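Local coordinates for protein methyltransferase (Streptomyces regensis, PDB 5N5D) that probably transfers a methyl group from S-adenosylmethionine to a hydroxyl oxygen during the biosynthesis of the antibiotic tomaymycin, at residues A99-A102 against A103-A107; K146-I149 against P150-T154; P180-D184 against A185-G189; V190-F193 against H194-A198. One frame throughout, in Å; residues are numbered along the deposited sequence.

Contact 1: residues A99-A102 against A103-A107; sequences AESA and ASRLA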
loop_
_atom_site.group_PDB
_atom_site.type_symbol
_atom_site.label_atom_id
_atom_site.label_comp_id
_atom_site.label_asym_id
_atom_site.label_seq_id
_atom_site.Cartn_x
_atom_site.Cartn_y
_atom_site.Cartn_z
ATOM N N ALA A 99 -24.664 -9.259 7.324
ATOM C CA ALA A 99 -24.760 -9.326 5.871
ATOM C C ALA A 99 -25.985 -8.580 5.358
ATOM O O ALA A 99 -25.937 -7.957 4.291
ATOM C CB ALA A 99 -24.797 -10.784 5.420
ATOM N N GLU A 100 -27.095 -8.644 6.098
ATOM C CA GLU A 100 -28.302 -7.929 5.690
ATOM C C GLU A 100 -28.103 -6.422 5.786
ATOM O O GLU A 100 -28.579 -5.672 4.926
ATOM C CB GLU A 100 -29.489 -8.377 6.544
ATOM C CG GLU A 100 -29.955 -9.805 6.252
ATOM C CD GLU A 100 -31.064 -10.275 7.179
ATOM O OE1 GLU A 100 -31.321 -9.606 8.202
ATOM O OE2 GLU A 100 -31.685 -11.322 6.884
ATOM N N SER A 101 -27.408 -5.963 6.829
ATOM C CA SER A 101 -27.055 -4.550 6.928
ATOM C C SER A 101 -26.175 -4.135 5.755
ATOM O O SER A 101 -26.417 -3.112 5.103
ATOM C CB SER A 101 -26.353 -4.289 8.264
ATOM O OG SER A 101 -26.004 -2.922 8.413
ATOM N N ALA A 102 -25.158 -4.940 5.449
ATOM C CA ALA A 102 -24.290 -4.635 4.318
ATOM C C ALA A 102 -25.077 -4.558 3.016
ATOM O O ALA A 102 -24.813 -3.692 2.173
ATOM C CB ALA A 102 -23.182 -5.686 4.218
ATOM N N ALA A 103 -26.041 -5.462 2.825
ATOM C CA ALA A 103 -26.843 -5.435 1.605
ATOM C C ALA A 103 -27.528 -4.087 1.432
ATOM O O ALA A 103 -27.597 -3.550 0.318
ATOM C CB ALA A 103 -27.875 -6.559 1.636
ATOM N N SER A 104 -28.042 -3.524 2.524
ATOM C CA SER A 104 -28.698 -2.224 2.447
ATOM C C SER A 104 -27.713 -1.127 2.057
ATOM O O SER A 104 -28.049 -0.235 1.267
ATOM C CB SER A 104 -29.360 -1.901 3.782
ATOM O OG SER A 104 -30.396 -2.826 4.078
ATOM N N ARG A 105 -26.498 -1.169 2.612
ATOM C CA ARG A 105 -25.478 -0.186 2.258
ATOM C C ARG A 105 -25.068 -0.315 0.796
ATOM O O ARG A 105 -24.885 0.691 0.101
ATOM C CB ARG A 105 -24.246 -0.350 3.149
ATOM C CG ARG A 105 -24.499 -0.312 4.649
ATOM C CD ARG A 105 -24.970 1.045 5.122
ATOM N NE ARG A 105 -26.404 1.253 4.933
ATOM C CZ ARG A 105 -27.348 0.747 5.720
ATOM N NH1 ARG A 105 -27.023 -0.024 6.751
ATOM N NH2 ARG A 105 -28.626 1.008 5.475
ATOM N N LEU A 106 -24.879 -1.545 0.320
ATOM C CA LEU A 106 -24.452 -1.732 -1.062
ATOM C C LEU A 106 -25.510 -1.245 -2.041
ATOM O O LEU A 106 -25.176 -0.714 -3.110
ATOM C CB LEU A 106 -24.115 -3.202 -1.300
ATOM C CG LEU A 106 -22.891 -3.671 -0.508
ATOM C CD1 LEU A 106 -22.875 -5.189 -0.419
ATOM C CD2 LEU A 106 -21.598 -3.148 -1.125
ATOM N N ALA A 107 -26.788 -1.409 -1.698
ATOM C CA ALA A 107 -27.857 -0.860 -2.524
ATOM C C ALA A 107 -27.812 0.664 -2.526
ATOM O O ALA A 107 -27.888 1.297 -3.588
ATOM C CB ALA A 107 -29.205 -1.365 -2.019
HETATM O O HOH W 1 -30.987 -6.211 3.543
HETATM O O HOH W 2 -24.062 -1.627 7.494
HETATM O O HOH W 3 -29.066 -1.330 8.390
#
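Ala102 O takes the shortest backbone bond of the contact, from Leu106 N at 2.8 Å, with the N-H aimed nearly straight down the carbonyl. One residue back, Ser101 O receives Arg105 N at 3.2 Å, in the plane of its carbonyl, and the guanidinium of Arg105 turns one face toward the same oxygen. That return is possible because the arginine chain folds at chi2 (-66°) and chi3 (82°), which brings NH1 to within 3.5 Å of Ser101 OG. Two waters join the pair here: one lies 2.5 Å from Ser101 OG and only weakly holds Arg105, while the other accepts from Arg105 NH1 at 2.9 Å, at the edge of the guanidinium. NE of Arg105 is engaged further along, in a salt bridge to Glu108. Leu106 rests CG against Ala102 O and sends its side chain toward strand 115-119 and helix 74-80, a greasy residue on the buried side. Alanines at 99, 102 and 103 keep the helix slim; Ala99 and Ala103 touch that same strand, whereas Ala102 touches Thr70. The i to i+4 bonds are those of an alpha-helix; with Ala99, Ala102 and Leu106 buried and Glu100 exposed, it is the crossover helix of a beta-alpha-beta unit in a Rossmann-like fold.

Contact 2: residues K146-I149 against P150-T154; sequences KPDI and PEYFT. With SO4 (sulfate ion), chain J.
A type I turn, Lys146 to Ile149, leads into the first turn of helix 149-158 beside the S-adenosylmethionine pocket, with Asp148 at the N-cap. Asp148 O accepts Tyr152 N at 2.8 Å, and Ile149 O accepts Phe153 N at the same length. The Asp148 side chain makes no capping bond; instead its CB sits over the face of the Tyr152 ring, a CH-pi contact 3.8 Å from the centroid. Asp148 O lies over a face of the ring as well, toward the rim. With CG beside its own backbone N (chi1 -66°), Tyr152 lays the ring back along the incoming chain, where OH bonds to Asn145 OD1 while the amide nitrogen of Asn145 holds Asp148 OD2. Swapping Tyr152 for an alanine would probably leave Asp148 CB without its aromatic floor, Asn145 OD1 without its phenolic partner, and a gap beside the bound cofactor. Glu151 bends at chi2 (76°), bringing OE1 to 4.0 Å from Asp148 OD1, a meeting of like charges near a helix start, whose dipole may ease it. Pro150 suits a first turn, where no N-H is needed, and packs CD on Ile149 CB at 3.5 Å. A sulfate, probably from the crystallisation liquor, lies suspiciously close to Lys146 N. Tyr152 itself touches the cofactor, so this helix start forms part of the cofactor-binding wall of a Rossmann-like methyltransferase.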
loop_
_atom_site.group_PDB
_atom_site.type_symbol
_atom_site.label_atom_id
_atom_site.label_comp_id
_atom_site.label_asym_id
_atom_site.label_seq_id
_atom_site.Cartn_x
_atom_site.Cartn_y
_atom_site.Cartn_z
ATOM N N LYS A 146 -8.993 -14.692 12.490
ATOM C CA LYS A 146 -7.557 -14.817 12.255
ATOM C C LYS A 146 -7.041 -16.257 12.292
ATOM O O LYS A 146 -6.099 -16.572 11.553
ATOM C CB LYS A 146 -6.811 -13.944 13.265
ATOM C CG LYS A 146 -7.023 -12.455 13.000
ATOM C CD LYS A 146 -6.761 -11.594 14.211
ATOM C CE LYS A 146 -6.902 -10.113 13.872
ATOM N NZ LYS A 146 -8.240 -9.764 13.303
ATOM N N PRO A 147 -7.594 -17.162 13.114
ATOM C CA PRO A 147 -7.059 -18.538 13.119
ATOM C C PRO A 147 -7.090 -19.223 11.764
ATOM O O PRO A 147 -6.242 -20.082 11.503
ATOM C CB PRO A 147 -7.960 -19.258 14.132
ATOM C CG PRO A 147 -8.362 -18.186 15.078
ATOM C CD PRO A 147 -8.550 -16.954 14.216
ATOM N N ASP A 148 -8.036 -18.880 10.893
ATOM C CA ASP A 148 -8.175 -19.555 9.608
ATOM C C ASP A 148 -7.428 -18.864 8.470
ATOM O O ASP A 148 -7.561 -19.289 7.318
ATOM C CB ASP A 148 -9.656 -19.685 9.248
ATOM C CG ASP A 148 -10.373 -20.717 10.092
ATOM O OD1 ASP A 148 -9.729 -21.692 10.547
ATOM O OD2 ASP A 148 -11.592 -20.558 10.299
ATOM N N ILE A 149 -6.631 -17.835 8.757
ATOM C CA ILE A 149 -5.910 -17.109 7.713
ATOM C C ILE A 149 -5.069 -18.058 6.857
ATOM O O ILE A 149 -5.078 -17.921 5.623
ATOM C CB ILE A 149 -5.070 -15.976 8.324
ATOM C CG1 ILE A 149 -6.007 -14.847 8.750
ATOM C CG2 ILE A 149 -4.057 -15.441 7.326
ATOM C CD1 ILE A 149 -5.352 -13.747 9.552
ATOM N N PRO A 150 -4.343 -19.032 7.423
ATOM C CA PRO A 150 -3.585 -19.944 6.542
ATOM C C PRO A 150 -4.464 -20.640 5.514
ATOM O O PRO A 150 -4.092 -20.739 4.334
ATOM C CB PRO A 150 -2.950 -20.935 7.529
ATOM C CG PRO A 150 -2.849 -20.171 8.797
ATOM C CD PRO A 150 -4.076 -19.306 8.846
ATOM N N GLU A 151 -5.634 -21.125 5.941
ATOM C CA GLU A 151 -6.565 -21.799 5.044
ATOM C C GLU A 151 -7.209 -20.816 4.072
ATOM O O GLU A 151 -7.463 -21.153 2.909
ATOM C CB GLU A 151 -7.627 -22.521 5.872
ATOM C CG GLU A 151 -7.108 -23.746 6.641
ATOM C CD GLU A 151 -6.287 -23.415 7.896
ATOM O OE1 GLU A 151 -6.374 -22.288 8.436
ATOM O OE2 GLU A 151 -5.551 -24.309 8.359
ATOM N N TYR A 152 -7.479 -19.595 4.524
ATOM C CA TYR A 152 -7.983 -18.578 3.604
ATOM C C TYR A 152 -6.947 -18.246 2.541
ATOM O O TYR A 152 -7.291 -18.029 1.374
ATOM C CB TYR A 152 -8.373 -17.311 4.364
ATOM C CG TYR A 152 -9.545 -17.473 5.319
ATOM C CD1 TYR A 152 -10.532 -18.421 5.087
ATOM C CD2 TYR A 152 -9.658 -16.680 6.455
ATOM C CE1 TYR A 152 -11.590 -18.579 5.949
ATOM C CE2 TYR A 152 -10.726 -16.831 7.326
ATOM C CZ TYR A 152 -11.688 -17.786 7.066
ATOM O OH TYR A 152 -12.760 -17.971 7.911
ATOM N N PHE A 153 -5.674 -18.187 2.929
ATOM C CA PHE A 153 -4.610 -17.947 1.961
ATOM C C PHE A 153 -4.519 -19.089 0.953
ATOM O O PHE A 153 -4.418 -18.855 -0.258
ATOM C CB PHE A 153 -3.288 -17.749 2.704
ATOM C CG PHE A 153 -2.096 -17.584 1.808
ATOM C CD1 PHE A 153 -2.059 -16.594 0.845
ATOM C CD2 PHE A 153 -0.996 -18.407 1.960
ATOM C CE1 PHE A 153 -0.947 -16.443 0.034
ATOM C CE2 PHE A 153 0.116 -18.260 1.151
ATOM C CZ PHE A 153 0.138 -17.274 0.190
ATOM N N THR A 154 -4.568 -20.337 1.431
ATOM C CA THR A 154 -4.588 -21.475 0.518
ATOM C C THR A 154 -5.718 -21.339 -0.495
ATOM O O THR A 154 -5.524 -21.561 -1.696
ATOM C CB THR A 154 -4.733 -22.788 1.302
ATOM O OG1 THR A 154 -3.605 -22.953 2.166
ATOM C CG2 THR A 154 -4.825 -23.974 0.348
HETATM S S SO4 J . -10.635 -13.715 15.559
HETATM O O1 SO4 J . -10.200 -13.204 16.855
HETATM O O2 SO4 J . -11.868 -13.038 15.168
HETATM O O3 SO4 J . -9.599 -13.454 14.566
HETATM O O4 SO4 J . -10.874 -15.152 15.654
#

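Contact 3: residues P180-D184 against A185-G189; sequences PDHPD and AGVQG
The loop 180-184 curls over the first turns of helix 185-198, and the two segments run on without a break at Asp184, the N-cap. Asp184 O receives Gln188 N at 3.1 Å, the first i to i+4 bond of this stretch. The carboxylate does the capping: CG lies opposite the backbone N (chi1 179°), and OD2 accepts Val187 N at 2.9 Å on its anti side, 32° out of the carboxylate plane. A water donating to OD1 also accepts weakly from Gly186 N. Glycine suits position 186, since a side chain there would run into OD2. The loop is held from the other end by Gln188, which bends at chi2 so that NE2 turns back along it. This nitrogen gives to His182 O at 2.9 Å, on a lone pair in the carbonyl plane, and to Pro180 O at 3.1 Å, which it meets from well above the carbonyl plane. His182 uses ND1, near its ring plane, to accept Asp184 N at 3.1 Å, while Val187 CG2 sits over one ring face, 4.1 Å from the centroid. Because ND1 accepts an N-H, it carries no proton in this bond, which makes the neutral NE2-protonated ring likely. Helix N-H groups thus find an acidic cap, and the loop carbonyls an amide, so the loop is fixed to the helix largely by polar bonds, with the Val187-His182 contact as its apolar part.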
loop_
_atom_site.group_PDB
_atom_site.type_symbol
_atom_site.label_atom_id
_atom_site.label_comp_id
_atom_site.label_asym_id
_atom_site.label_seq_id
_atom_site.Cartn_x
_atom_site.Cartn_y
_atom_site.Cartn_z
ATOM N N PRO A 180 6.799 -17.107 19.341
ATOM C CA PRO A 180 6.480 -18.453 18.845
ATOM C C PRO A 180 5.639 -19.264 19.808
ATOM O O PRO A 180 4.991 -20.225 19.376
ATOM C CB PRO A 180 7.862 -19.092 18.639
ATOM C CG PRO A 180 8.752 -18.371 19.566
ATOM C CD PRO A 180 8.230 -16.963 19.658
ATOM N N ASP A 181 5.625 -18.913 21.089
ATOM C CA ASP A 181 4.916 -19.678 22.102
ATOM C C ASP A 181 3.566 -19.074 22.471
ATOM O O ASP A 181 2.940 -19.538 23.429
ATOM C CB ASP A 181 5.779 -19.803 23.357
ATOM C CG ASP A 181 7.090 -20.535 23.096
ATOM O OD1 ASP A 181 7.070 -21.572 22.402
ATOM O OD2 ASP A 181 8.139 -20.065 23.586
ATOM N N HIS A 182 3.096 -18.065 21.743
ATOM C CA HIS A 182 1.866 -17.412 22.149
ATOM C C HIS A 182 0.703 -18.391 22.018
ATOM O O HIS A 182 0.588 -19.071 20.991
ATOM C CB HIS A 182 1.597 -16.160 21.324
ATOM C CG HIS A 182 0.639 -15.227 21.990
ATOM N ND1 HIS A 182 -0.714 -15.483 22.067
ATOM C CD2 HIS A 182 0.842 -14.068 22.662
ATOM C CE1 HIS A 182 -1.302 -14.517 22.748
ATOM N NE2 HIS A 182 -0.382 -13.643 23.115
ATOM N N PRO A 183 -0.169 -18.499 23.028
ATOM C CA PRO A 183 -1.228 -19.519 22.990
ATOM C C PRO A 183 -2.418 -19.178 22.104
ATOM O O PRO A 183 -3.253 -20.062 21.863
ATOM C CB PRO A 183 -1.659 -19.618 24.462
ATOM C CG PRO A 183 -1.359 -18.272 25.028
ATOM C CD PRO A 183 -0.104 -17.817 24.335
ATOM N N ASP A 184 -2.541 -17.947 21.627
ATOM C CA ASP A 184 -3.710 -17.576 20.843
ATOM C C ASP A 184 -3.653 -18.192 19.450
ATOM O O ASP A 184 -2.641 -18.085 18.749
ATOM C CB ASP A 184 -3.827 -16.060 20.718
ATOM C CG ASP A 184 -5.017 -15.647 19.883
ATOM O OD1 ASP A 184 -6.154 -15.932 20.311
ATOM O OD2 ASP A 184 -4.815 -15.062 18.802
ATOM N N ALA A 185 -4.772 -18.791 19.032
ATOM C CA ALA A 185 -4.849 -19.404 17.708
ATOM C C ALA A 185 -4.745 -18.369 16.598
ATOM O O ALA A 185 -4.244 -18.676 15.506
ATOM C CB ALA A 185 -6.154 -20.188 17.579
ATOM N N GLY A 186 -5.233 -17.152 16.839
ATOM C CA GLY A 186 -5.102 -16.108 15.839
ATOM C C GLY A 186 -3.654 -15.730 15.604
ATOM O O GLY A 186 -3.206 -15.613 14.460
ATOM N N VAL A 187 -2.895 -15.560 16.689
ATOM C CA VAL A 187 -1.468 -15.274 16.568
ATOM C C VAL A 187 -0.783 -16.394 15.802
ATOM O O VAL A 187 0.009 -16.154 14.885
ATOM C CB VAL A 187 -0.836 -15.074 17.958
ATOM C CG1 VAL A 187 0.680 -14.922 17.842
ATOM C CG2 VAL A 187 -1.435 -13.862 18.649
ATOM N N GLN A 188 -1.089 -17.638 16.161
ATOM C CA GLN A 188 -0.431 -18.755 15.499
ATOM C C GLN A 188 -0.863 -18.868 14.043
ATOM O O GLN A 188 -0.064 -19.283 13.191
ATOM C CB GLN A 188 -0.705 -20.050 16.261
ATOM C CG GLN A 188 -0.022 -20.119 17.632
ATOM C CD GLN A 188 1.502 -19.980 17.554
ATOM O OE1 GLN A 188 2.136 -20.451 16.604
ATOM N NE2 GLN A 188 2.093 -19.325 18.553
ATOM N N GLY A 189 -2.099 -18.475 13.727
ATOM C CA GLY A 189 -2.534 -18.479 12.339
ATOM C C GLY A 189 -1.794 -17.461 11.489
ATOM O O GLY A 189 -1.398 -17.753 10.354
HETATM O O HOH W 4 -7.874 -16.562 18.317
#

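Contact 4: residues V190-F193 against H194-A198; sequences VRRF and HEMLA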
loop_
_atom_site.group_PDB
_atom_site.type_symbol
_atom_site.label_atom_id
_atom_site.label_comp_id
_atom_site.label_asym_id
_atom_site.label_seq_id
_atom_site.Cartn_x
_atom_site.Cartn_y
_atom_site.Cartn_z
ATOM N N VAL A 190 -1.597 -16.254 12.024
ATOM C CA VAL A 190 -0.859 -15.234 11.289
ATOM C C VAL A 190 0.591 -15.661 11.115
ATOM O O VAL A 190 1.184 -15.463 10.050
ATOM C CB VAL A 190 -0.977 -13.873 11.998
ATOM C CG1 VAL A 190 -0.071 -12.825 11.334
ATOM C CG2 VAL A 190 -2.428 -13.397 11.975
ATOM N N ARG A 191 1.182 -16.261 12.149
ATOM C CA ARG A 191 2.553 -16.748 12.028
ATOM C C ARG A 191 2.646 -17.843 10.975
ATOM O O ARG A 191 3.538 -17.823 10.117
ATOM C CB ARG A 191 3.044 -17.255 13.381
ATOM C CG ARG A 191 3.309 -16.147 14.399
ATOM C CD ARG A 191 3.744 -16.709 15.745
ATOM N NE ARG A 191 4.860 -17.647 15.635
ATOM C CZ ARG A 191 6.143 -17.298 15.607
ATOM N NH1 ARG A 191 6.507 -16.025 15.664
ATOM N NH2 ARG A 191 7.075 -18.231 15.510
ATOM N N ARG A 192 1.729 -18.811 11.029
ATOM C CA ARG A 192 1.708 -19.882 10.037
ATOM C C ARG A 192 1.610 -19.314 8.625
ATOM O O ARG A 192 2.271 -19.797 7.698
ATOM C CB ARG A 192 0.532 -20.819 10.325
ATOM C CG ARG A 192 0.321 -21.975 9.348
ATOM C CD ARG A 192 1.077 -23.213 9.761
ATOM N NE ARG A 192 2.508 -23.046 9.559
ATOM C CZ ARG A 192 3.156 -23.348 8.438
ATOM N NH1 ARG A 192 4.464 -23.150 8.369
ATOM N NH2 ARG A 192 2.512 -23.848 7.388
ATOM N N PHE A 193 0.788 -18.280 8.449
ATOM C CA PHE A 193 0.605 -17.664 7.139
ATOM C C PHE A 193 1.903 -17.043 6.635
ATOM O O PHE A 193 2.284 -17.223 5.471
ATOM C CB PHE A 193 -0.520 -16.632 7.252
ATOM C CG PHE A 193 -0.552 -15.604 6.153
ATOM C CD1 PHE A 193 -0.685 -15.976 4.829
ATOM C CD2 PHE A 193 -0.495 -14.257 6.465
ATOM C CE1 PHE A 193 -0.737 -15.016 3.829
ATOM C CE2 PHE A 193 -0.550 -13.291 5.472
ATOM C CZ PHE A 193 -0.667 -13.673 4.155
ATOM N N HIS A 194 2.603 -16.310 7.502
ATOM C CA HIS A 194 3.867 -15.702 7.096
ATOM C C HIS A 194 4.916 -16.765 6.818
ATOM O O HIS A 194 5.732 -16.613 5.903
ATOM C CB HIS A 194 4.349 -14.713 8.160
ATOM C CG HIS A 194 3.634 -13.406 8.103
ATOM N ND1 HIS A 194 2.343 -13.247 8.556
ATOM C CD2 HIS A 194 4.009 -12.209 7.596
ATOM C CE1 HIS A 194 1.959 -11.999 8.349
ATOM N NE2 HIS A 194 2.953 -11.349 7.772
ATOM N N GLU A 195 4.899 -17.851 7.591
ATOM C CA GLU A 195 5.794 -18.972 7.323
ATOM C C GLU A 195 5.500 -19.614 5.968
ATOM O O GLU A 195 6.426 -20.009 5.245
ATOM C CB GLU A 195 5.673 -19.999 8.445
ATOM C CG GLU A 195 6.270 -19.531 9.754
ATOM C CD GLU A 195 5.878 -20.410 10.922
ATOM O OE1 GLU A 195 5.322 -21.514 10.695
ATOM O OE2 GLU A 195 6.110 -19.979 12.065
ATOM N N MET A 196 4.217 -19.747 5.610
ATOM C CA MET A 196 3.864 -20.259 4.290
ATOM C C MET A 196 4.419 -19.365 3.192
ATOM O O MET A 196 4.951 -19.856 2.191
ATOM C CB MET A 196 2.345 -20.379 4.151
ATOM C CG MET A 196 1.708 -21.424 5.042
ATOM S SD MET A 196 -0.087 -21.239 5.151
ATOM C CE MET A 196 -0.602 -21.797 3.533
ATOM N N LEU A 197 4.305 -18.047 3.361
ATOM C CA LEU A 197 4.871 -17.123 2.384
ATOM C C LEU A 197 6.381 -17.302 2.265
ATOM O O LEU A 197 6.919 -17.326 1.151
ATOM C CB LEU A 197 4.524 -15.682 2.760
ATOM C CG LEU A 197 3.085 -15.258 2.476
ATOM C CD1 LEU A 197 2.782 -13.941 3.179
ATOM C CD2 LEU A 197 2.857 -15.145 0.958
ATOM N N ALA A 198 7.078 -17.451 3.396
ATOM C CA ALA A 198 8.522 -17.654 3.343
ATOM C C ALA A 198 8.875 -18.923 2.579
ATOM O O ALA A 198 9.898 -18.973 1.890
ATOM C CB ALA A 198 9.096 -17.728 4.755
HETATM O O HOH W 5 4.859 -20.371 14.588
HETATM O O HOH W 6 3.496 -22.699 12.358
#
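Residues 190-198 form regular helix, each N-H from His194 to Leu197 bonding to the carbonyl four residues before. Val190 O is gripped twice: by His194 N at 3.0 Å and by His194 ND1 at 2.9 Å, which come from opposite faces of the carbonyl plane. The imidazole can do this because CG stands beside its own backbone N (chi1 -78°), and its other nitrogen, NE2, bonds to Ser207 OG. The edge of Phe193 points at the His194 face, centroids 5.1 Å apart in an offset edge-to-face pair, while Leu197 CD1 sits over a face of the phenyl ring, 4.0 Å from its centroid. On the more exposed side, Glu195 stands between two arginines. Its OE1 accepts Arg192 NH1 at 3.0 Å on the anti lone pair, near the guanidinium plane; OE2 faces Arg191 NH2 only through a long, charge-only salt bridge, helped by a water that accepts from Arg191 NE and lies 2.8 Å from Glu195 OE2. A glutamine in place of Glu195 would probably leave both arginines without their balancing negative charge. Arg191 also bonds through NH1 to Val177 O. The buried face, with Phe193 and Leu197, packs on helix 149-158 and strand 217-224, where Phe153 meets Phe193 edge-to-face, while Phe17 of the second subunit stacks on His194.

Overall arrangement
Following the chain from the N terminus, the four contacts come strictly in series, none nesting within or crossing another, and each spans neighbouring residues of one continuous stretch. Contact 1 lies on helix 96-108, between strands 88-93 and 115-119, and stands apart, its centre about 25 Å from that of contact 2. Contact 2 closes the turn after strand 139-142 and starts helix 149-158. Contact 3 closes the loop before helix 185-198, which contact 4 continues. The last three form one cluster: Pro147 and Pro150 pack on the first turns of helix 185-198, and Phe153 meets Phe193 and Leu197 further along, binding the two helices together on one side of the chain's centre, opposite contact 1 for contacts 3 and 4.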